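Long-range contacts in BtGH115A (Bacteroides thetaiotaomicron, PDB 5BY3), which acts as a family GH115 4-O-methyl-alpha-glucuronidase with specificity for decorated arabinogalactans: residues 361-366 against 386-391; 430-435 against 442-447. All coordinates share one frame; numbering follows the deposited sequence.

Contact 1: residues 361-366 against 386-391; sequences VTLMWC and GGNGVY
Leu-363 pairs with Asn-388, and each residue up to Cys-366 with its counterpart up to Tyr-391, as two parallel strands, with Leu-363 and Trp-365 bonding to the residues that flank their partners: Gly-389 N donates to Leu-363 O (2.8 Å), Trp-365 N to Gly-389 O, and Tyr-391 N to Trp-365 O. At the start of the ladder the bond from Leu-363 N to Gly-387 O is weak. On one face of the sheet Trp-365 turns its indole back over its own strand, CG lying opposite the carbonyl carbon and beside the backbone N (chi1 -46°), which brings NE1 to 2.8 Å from Asn-388 OD1. Ring and amide are nearly coplanar there, 15° apart, and the other end of the amide, ND2, donates to Glu-381 O. These strands flank helix 379-383 in a beta-alpha-beta unit of the TIM barrel, so the indole and amide lie outside the barrel wall, on the helix side, with Tyr-351 meeting the indole edge-to-face. A leucine in place of Trp-365 would probably leave Asn-388 OD1 without its buried donor and the amide freer to turn. The inward face carries Met-364, a selenomethionine, which runs across Gly-389: with no side chain there, CG settles 3.4 Å from Gly-389 C. Farther out, Met-364 SE packs 3.8 Å from Tyr-391 CB. Cys-366 SG approaches the edge of the Tyr-391 ring in its plane, 3.9 Å from CD2, while the tyrosine hydroxyl has its partner in Asn-433.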
ATOM      1  N   VAL A 361     -12.397 -19.542   8.703  1.00 47.43           N
ATOM      2  CA  VAL A 361     -11.067 -18.968   8.476  1.00 47.94           C
ATOM      3  C   VAL A 361     -11.064 -18.006   7.280  1.00 46.17           C
ATOM      4  O   VAL A 361     -11.479 -18.360   6.155  1.00 45.84           O
ATOM      5  CB  VAL A 361      -9.958 -20.045   8.378  1.00 48.50           C
ATOM      6  CG1 VAL A 361      -8.579 -19.411   8.194  1.00 51.35           C
ATOM      7  CG2 VAL A 361      -9.967 -20.932   9.614  1.00 43.12           C
ATOM      8  N   THR A 362     -10.655 -16.765   7.558  1.00 41.76           N
ATOM      9  CA  THR A 362     -10.514 -15.756   6.489  1.00 42.94           C
ATOM     10  C   THR A 362      -9.472 -16.223   5.489  1.00 38.06           C
ATOM     11  O   THR A 362      -8.371 -16.626   5.892  1.00 39.88           O
ATOM     12  CB  THR A 362     -10.091 -14.384   7.065  1.00 45.47           C
ATOM     13  OG1 THR A 362     -10.863 -14.101   8.246  1.00 43.51           O
ATOM     14  CG2 THR A 362     -10.262 -13.266   6.017  1.00 39.61           C
ATOM     15  N   LEU A 363      -9.819 -16.205   4.202  1.00 40.94           N
ATOM     16  CA  LEU A 363      -8.830 -16.540   3.160  1.00 43.88           C
ATOM     17  C   LEU A 363      -8.140 -15.252   2.651  1.00 47.30           C
ATOM     18  O   LEU A 363      -8.802 -14.346   2.119  1.00 45.08           O
ATOM     19  CB  LEU A 363      -9.479 -17.281   1.997  1.00 42.94           C
ATOM     20  CG  LEU A 363     -10.159 -18.651   2.197  1.00 47.12           C
ATOM     21  CD1 LEU A 363     -10.745 -19.107   0.880  1.00 40.54           C
ATOM     22  CD2 LEU A 363      -9.224 -19.735   2.731  1.00 45.62           C
HETATM   23  N   MSE A 364      -6.822 -15.168   2.787  1.00 45.71           N
HETATM   24  CA  MSE A 364      -6.150 -13.923   2.388  1.00 54.03           C
HETATM   25  C   MSE A 364      -5.397 -13.987   1.074  1.00 52.83           C
HETATM   26  O   MSE A 364      -4.291 -14.511   0.978  1.00 56.40           O
HETATM   27  CB  MSE A 364      -5.291 -13.336   3.498  1.00 54.02           C
HETATM   28  CG  MSE A 364      -5.163 -11.837   3.247  1.00 56.96           C
HETATM   29 SE   MSE A 364      -3.818 -11.187   4.508  1.00 56.59          SE
HETATM   30  CE  MSE A 364      -5.216 -10.197   5.431  1.00 47.28           C
ATOM     31  N   TRP A 365      -5.978 -13.384   0.055  1.00 52.08           N
ATOM     32  CA  TRP A 365      -5.319 -13.334  -1.243  1.00 53.37           C
ATOM     33  C   TRP A 365      -4.148 -12.345  -1.254  1.00 51.03           C
ATOM     34  O   TRP A 365      -4.048 -11.449  -0.396  1.00 48.58           O
ATOM     35  CB  TRP A 365      -6.363 -13.083  -2.331  1.00 51.05           C
ATOM     36  CG  TRP A 365      -7.550 -13.990  -2.115  1.00 51.96           C
ATOM     37  CD1 TRP A 365      -8.833 -13.623  -1.788  1.00 48.48           C
ATOM     38  CD2 TRP A 365      -7.536 -15.426  -2.139  1.00 51.79           C
ATOM     39  NE1 TRP A 365      -9.627 -14.739  -1.641  1.00 49.08           N
ATOM     40  CE2 TRP A 365      -8.859 -15.860  -1.850  1.00 54.63           C
ATOM     41  CE3 TRP A 365      -6.543 -16.386  -2.393  1.00 43.77           C
ATOM     42  CZ2 TRP A 365      -9.208 -17.214  -1.816  1.00 48.93           C
ATOM     43  CZ3 TRP A 365      -6.897 -17.740  -2.353  1.00 47.41           C
ATOM     44  CH2 TRP A 365      -8.206 -18.134  -2.063  1.00 45.03           C
ATOM     45  N   CYS A 366      -3.246 -12.551  -2.205  1.00 43.18           N
ATOM     46  CA  CYS A 366      -2.018 -11.781  -2.266  1.00 43.64           C
ATOM     47  C   CYS A 366      -1.815 -11.114  -3.609  1.00 45.25           C
ATOM     48  O   CYS A 366      -2.224 -11.657  -4.624  1.00 37.76           O
ATOM     49  CB  CYS A 366      -0.850 -12.701  -1.973  1.00 44.39           C
ATOM     50  SG  CYS A 366      -0.910 -13.160  -0.250  1.00 49.19           S
ATOM     51  N   GLY A 386     -16.009 -16.893   6.784  1.00 54.43           N
ATOM     52  CA  GLY A 386     -14.778 -16.182   7.161  1.00 51.53           C
ATOM     53  C   GLY A 386     -14.343 -14.989   6.290  1.00 48.82           C
ATOM     54  O   GLY A 386     -13.369 -14.271   6.631  1.00 50.26           O
ATOM     55  N   GLY A 387     -15.077 -14.770   5.197  1.00 44.00           N
ATOM     56  CA  GLY A 387     -14.823 -13.727   4.197  1.00 42.75           C
ATOM     57  C   GLY A 387     -13.486 -13.846   3.462  1.00 44.54           C
ATOM     58  O   GLY A 387     -12.763 -14.829   3.598  1.00 50.22           O
ATOM     59  N   ASN A 388     -13.131 -12.813   2.706  1.00 46.72           N
ATOM     60  CA  ASN A 388     -11.867 -12.803   1.977  1.00 48.45           C
ATOM     61  C   ASN A 388     -11.059 -11.545   2.224  1.00 46.12           C
ATOM     62  O   ASN A 388     -11.610 -10.438   2.186  1.00 41.20           O
ATOM     63  CB  ASN A 388     -12.111 -13.012   0.484  1.00 50.51           C
ATOM     64  CG  ASN A 388     -12.682 -14.389   0.177  1.00 52.64           C
ATOM     65  OD1 ASN A 388     -11.942 -15.302  -0.168  1.00 46.96           O
ATOM     66  ND2 ASN A 388     -14.003 -14.542   0.317  1.00 56.21           N
ATOM     67  N   GLY A 389      -9.759 -11.737   2.463  1.00 41.84           N
ATOM     68  CA  GLY A 389      -8.814 -10.653   2.651  1.00 45.54           C
ATOM     69  C   GLY A 389      -7.811 -10.467   1.512  1.00 54.07           C
ATOM     70  O   GLY A 389      -7.794 -11.238   0.536  1.00 58.06           O
ATOM     71  N   VAL A 390      -6.980  -9.428   1.636  1.00 50.10           N
ATOM     72  CA  VAL A 390      -5.872  -9.169   0.708  1.00 46.66           C
ATOM     73  C   VAL A 390      -4.664  -8.558   1.422  1.00 45.69           C
ATOM     74  O   VAL A 390      -4.820  -7.689   2.304  1.00 48.16           O
ATOM     75  CB  VAL A 390      -6.297  -8.354  -0.561  1.00 46.15           C
ATOM     76  CG1 VAL A 390      -6.664  -6.904  -0.247  1.00 40.51           C
ATOM     77  CG2 VAL A 390      -5.239  -8.439  -1.657  1.00 43.88           C
ATOM     78  N   TYR A 391      -3.492  -9.080   1.048  1.00 39.48           N
ATOM     79  CA  TYR A 391      -2.200  -8.624   1.459  1.00 37.12           C
ATOM     80  C   TYR A 391      -1.600  -7.995   0.205  1.00 39.12           C
ATOM     81  O   TYR A 391      -1.344  -8.700  -0.780  1.00 39.16           O
ATOM     82  CB  TYR A 391      -1.353  -9.801   1.945  1.00 39.21           C
ATOM     83  CG  TYR A 391       0.128  -9.512   2.168  1.00 40.16           C
ATOM     84  CD1 TYR A 391       0.577  -8.311   2.802  1.00 38.26           C
ATOM     85  CD2 TYR A 391       1.091 -10.448   1.783  1.00 41.03           C
ATOM     86  CE1 TYR A 391       1.951  -8.069   3.010  1.00 38.69           C
ATOM     87  CE2 TYR A 391       2.463 -10.208   1.991  1.00 41.80           C
ATOM     88  CZ  TYR A 391       2.889  -9.023   2.588  1.00 40.19           C
ATOM     89  OH  TYR A 391       4.249  -8.814   2.766  1.00 43.57           O
TER

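Contact 2: residues 430-435 against 442-447; sequences WILNVG and YQIELF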
ATOM      1  N   TRP A 430      -7.843  -6.163   4.897  1.00 44.98           N
ATOM      2  CA  TRP A 430      -6.843  -5.549   4.014  1.00 43.22           C
ATOM      3  C   TRP A 430      -5.587  -5.218   4.812  1.00 40.35           C
ATOM      4  O   TRP A 430      -5.640  -4.622   5.905  1.00 42.77           O
ATOM      5  CB  TRP A 430      -7.391  -4.265   3.440  1.00 41.98           C
ATOM      6  CG  TRP A 430      -8.438  -4.365   2.378  1.00 44.57           C
ATOM      7  CD1 TRP A 430      -9.137  -5.475   1.965  1.00 47.46           C
ATOM      8  CD2 TRP A 430      -8.934  -3.273   1.610  1.00 45.62           C
ATOM      9  NE1 TRP A 430     -10.007  -5.140   0.955  1.00 46.85           N
ATOM     10  CE2 TRP A 430      -9.905  -3.797   0.713  1.00 45.35           C
ATOM     11  CE3 TRP A 430      -8.627  -1.901   1.565  1.00 43.61           C
ATOM     12  CZ2 TRP A 430     -10.586  -2.995  -0.205  1.00 47.57           C
ATOM     13  CZ3 TRP A 430      -9.297  -1.102   0.653  1.00 46.86           C
ATOM     14  CH2 TRP A 430     -10.273  -1.648  -0.220  1.00 47.60           C
ATOM     15  N   ILE A 431      -4.461  -5.615   4.256  1.00 33.45           N
ATOM     16  CA  ILE A 431      -3.189  -5.483   4.916  1.00 30.38           C
ATOM     17  C   ILE A 431      -2.176  -5.017   3.903  1.00 32.37           C
ATOM     18  O   ILE A 431      -1.935  -5.682   2.836  1.00 26.91           O
ATOM     19  CB  ILE A 431      -2.681  -6.806   5.546  1.00 29.70           C
ATOM     20  CG1 ILE A 431      -3.616  -7.334   6.641  1.00 29.91           C
ATOM     21  CG2 ILE A 431      -1.241  -6.615   6.050  1.00 31.62           C
ATOM     22  CD1 ILE A 431      -3.710  -6.532   7.942  1.00 31.31           C
ATOM     23  N   LEU A 432      -1.561  -3.879   4.257  1.00 36.33           N
ATOM     24  CA  LEU A 432      -0.597  -3.211   3.394  1.00 35.07           C
ATOM     25  C   LEU A 432       0.851  -3.413   3.850  1.00 36.97           C
ATOM     26  O   LEU A 432       1.209  -3.077   4.991  1.00 38.36           O
ATOM     27  CB  LEU A 432      -0.947  -1.730   3.340  1.00 34.39           C
ATOM     28  CG  LEU A 432      -0.207  -0.753   2.409  1.00 32.79           C
ATOM     29  CD1 LEU A 432      -0.268  -1.167   0.950  1.00 30.36           C
ATOM     30  CD2 LEU A 432      -0.849   0.596   2.617  1.00 32.51           C
ATOM     31  N   ASN A 433       1.693  -3.937   2.963  1.00 35.33           N
ATOM     32  CA  ASN A 433       3.127  -3.910   3.212  1.00 33.39           C
ATOM     33  C   ASN A 433       3.663  -2.519   2.958  1.00 37.05           C
ATOM     34  O   ASN A 433       3.576  -2.013   1.812  1.00 35.16           O
ATOM     35  CB  ASN A 433       3.852  -4.884   2.307  1.00 34.19           C
ATOM     36  CG  ASN A 433       5.307  -5.051   2.695  1.00 33.26           C
ATOM     37  OD1 ASN A 433       5.934  -4.125   3.197  1.00 36.76           O
ATOM     38  ND2 ASN A 433       5.834  -6.231   2.492  1.00 31.23           N
ATOM     39  N   VAL A 434       4.204  -1.890   4.012  1.00 38.71           N
ATOM     40  CA  VAL A 434       4.505  -0.443   3.952  1.00 37.42           C
ATOM     41  C   VAL A 434       5.973  -0.089   4.116  1.00 41.09           C
ATOM     42  O   VAL A 434       6.317   1.115   4.244  1.00 38.94           O
ATOM     43  CB  VAL A 434       3.723   0.387   4.993  1.00 35.60           C
ATOM     44  CG1 VAL A 434       2.236   0.282   4.757  1.00 31.87           C
ATOM     45  CG2 VAL A 434       4.139   0.033   6.427  1.00 32.50           C
ATOM     46  N   GLY A 435       6.819  -1.121   4.174  1.00 40.02           N
ATOM     47  CA  GLY A 435       8.250  -0.924   4.366  1.00 39.62           C
ATOM     48  C   GLY A 435       8.478  -0.246   5.711  1.00 42.83           C
ATOM     49  O   GLY A 435       8.042  -0.772   6.760  1.00 36.11           O
ATOM     50  N   TYR A 442       1.437   9.019   1.554  1.00 37.80           N
ATOM     51  CA  TYR A 442       0.279   9.259   0.758  1.00 34.49           C
ATOM     52  C   TYR A 442      -0.454   7.940   0.411  1.00 37.72           C
ATOM     53  O   TYR A 442      -1.664   7.826   0.713  1.00 41.75           O
ATOM     54  CB  TYR A 442       0.569  10.120  -0.497  1.00 35.67           C
ATOM     55  CG  TYR A 442      -0.723  10.258  -1.286  1.00 38.25           C
ATOM     56  CD1 TYR A 442      -1.784  11.010  -0.771  1.00 36.00           C
ATOM     57  CD2 TYR A 442      -0.936   9.540  -2.471  1.00 37.31           C
ATOM     58  CE1 TYR A 442      -2.984  11.082  -1.440  1.00 38.51           C
ATOM     59  CE2 TYR A 442      -2.159   9.618  -3.148  1.00 40.62           C
ATOM     60  CZ  TYR A 442      -3.165  10.397  -2.615  1.00 36.37           C
ATOM     61  OH  TYR A 442      -4.371  10.505  -3.230  1.00 42.44           O
ATOM     62  N   GLN A 443       0.251   6.971  -0.193  1.00 30.84           N
ATOM     63  CA  GLN A 443      -0.377   5.678  -0.591  1.00 34.65           C
ATOM     64  C   GLN A 443      -1.077   4.952   0.578  1.00 36.38           C
ATOM     65  O   GLN A 443      -2.169   4.391   0.409  1.00 37.82           O
ATOM     66  CB  GLN A 443       0.613   4.725  -1.267  1.00 33.24           C
ATOM     67  CG  GLN A 443       1.174   5.202  -2.618  1.00 36.66           C
ATOM     68  CD  GLN A 443       2.481   6.018  -2.525  1.00 34.99           C
ATOM     69  OE1 GLN A 443       2.850   6.518  -1.451  1.00 41.86           O
ATOM     70  NE2 GLN A 443       3.177   6.166  -3.654  1.00 32.99           N
ATOM     71  N   ILE A 444      -0.453   5.027   1.754  1.00 35.98           N
ATOM     72  CA  ILE A 444      -0.942   4.437   2.972  1.00 35.62           C
ATOM     73  C   ILE A 444      -2.285   5.076   3.305  1.00 37.51           C
ATOM     74  O   ILE A 444      -3.249   4.372   3.609  1.00 41.10           O
ATOM     75  CB  ILE A 444       0.072   4.612   4.132  1.00 37.17           C
ATOM     76  CG1 ILE A 444       1.346   3.783   3.865  1.00 35.57           C
ATOM     77  CG2 ILE A 444      -0.544   4.240   5.493  1.00 37.58           C
ATOM     78  CD1 ILE A 444       2.543   4.140   4.744  1.00 27.96           C
ATOM     79  N   GLU A 445      -2.367   6.394   3.237  1.00 35.22           N
ATOM     80  CA  GLU A 445      -3.608   7.040   3.610  1.00 34.80           C
ATOM     81  C   GLU A 445      -4.698   6.764   2.564  1.00 37.31           C
ATOM     82  O   GLU A 445      -5.876   6.572   2.906  1.00 42.22           O
ATOM     83  CB  GLU A 445      -3.410   8.536   3.815  1.00 36.66           C
ATOM     84  CG  GLU A 445      -4.637   9.231   4.394  1.00 39.52           C
ATOM     85  CD  GLU A 445      -4.395  10.680   4.743  1.00 43.05           C
ATOM     86  OE1 GLU A 445      -3.240  11.060   5.023  1.00 43.21           O
ATOM     87  OE2 GLU A 445      -5.382  11.449   4.753  1.00 46.06           O
ATOM     88  N   LEU A 446      -4.312   6.724   1.296  1.00 35.98           N
ATOM     89  CA  LEU A 446      -5.245   6.323   0.259  1.00 35.88           C
ATOM     90  C   LEU A 446      -5.821   4.920   0.563  1.00 38.38           C
ATOM     91  O   LEU A 446      -7.027   4.753   0.656  1.00 43.89           O
ATOM     92  CB  LEU A 446      -4.577   6.362  -1.120  1.00 32.79           C
ATOM     93  CG  LEU A 446      -5.443   5.986  -2.346  1.00 34.12           C
ATOM     94  CD1 LEU A 446      -6.713   6.863  -2.488  1.00 33.99           C
ATOM     95  CD2 LEU A 446      -4.569   6.035  -3.600  1.00 31.44           C
ATOM     96  N   PHE A 447      -4.945   3.932   0.727  1.00 36.24           N
ATOM     97  CA  PHE A 447      -5.340   2.600   1.086  1.00 35.56           C
ATOM     98  C   PHE A 447      -6.286   2.611   2.300  1.00 37.08           C
ATOM     99  O   PHE A 447      -7.296   1.930   2.291  1.00 33.45           O
ATOM    100  CB  PHE A 447      -4.074   1.793   1.389  1.00 38.98           C
ATOM    101  CG  PHE A 447      -4.265   0.297   1.397  1.00 36.86           C
ATOM    102  CD1 PHE A 447      -4.588  -0.373   2.577  1.00 37.22           C
ATOM    103  CD2 PHE A 447      -4.084  -0.449   0.227  1.00 37.60           C
ATOM    104  CE1 PHE A 447      -4.756  -1.756   2.587  1.00 34.95           C
ATOM    105  CE2 PHE A 447      -4.237  -1.833   0.238  1.00 34.99           C
ATOM    106  CZ  PHE A 447      -4.565  -2.473   1.426  1.00 33.41           C
TER
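Phe-447 pushes its ring between Trp-430 and Leu-432, with one side chain over each face. Leu-432 CB sits above one face, 4.0 Å from the ring centroid and close to the normal, a CH-pi contact. Leu-432 CD2 reaches the root of the phenylalanine, 3.6 Å from Phe-447 CG, while Leu-432 CD1 lies by CD2 and CE2 on the flank of that ring. From the opposite side Trp-430 brings CE3 over the rim, while its CB touches Phe-447 CE1 at 3.7 Å; the two aromatic planes are inclined at 56°, an oblique meeting. With CG trans to the backbone N (chi1 -163°), Phe-447 extends from the helix toward the strand and reaches this slot. One turn earlier Ile-444 lies beside Leu-432 CD2 and crosses Val-434 at about a right angle, CG1 to Val-434 CG1 at 3.7 Å. The contact is thus carried by apolar and aromatic side chains. Further out, Trp-430 NE1 donates to Ile-426 O, which ties down the indole, and Met-418 of helix 411-423 touches both Trp-430 and Phe-447. The strand itself is held by backbone bonds to strands 162-166 and 388-393 on its two sides. Asn-433 OD1 accepts from Gly-435 N at 3.3 Å, an Asx turn. Segments 430-433 and 442-447 run almost exactly antiparallel (176°); they belong to strand 429-433 and helix 441-452, the eighth beta-alpha step of the TIM barrel, the helix covering the outward-facing side chains of the strand that closes the barrel against its first.

Contacts 1 and 2, their centres about 17 Å apart, meet where strand 388-393 lies beside strand 429-433 in the barrel. Val-390 O and Ile-431 N are probably hydrogen-bonded at 2.9 Å, and Tyr-391 OH and Asn-433 ND2 at 3.0 Å. Inside the barrel, Met-364 CE packs 3.5 Å from Ile-431 CG1; outside it, Val-390 CG1 meets Trp-430 CD1. Strands 362-366, 388-393 and 429-433 all run toward the barrel end where TIM-barrel glycosidases carry their active sites. The bound nickel ion, at a site formed with Leu-404 and Asp-436, lies about 9 Å from the side chain of Val-434 and about 13 Å from that of Tyr-391.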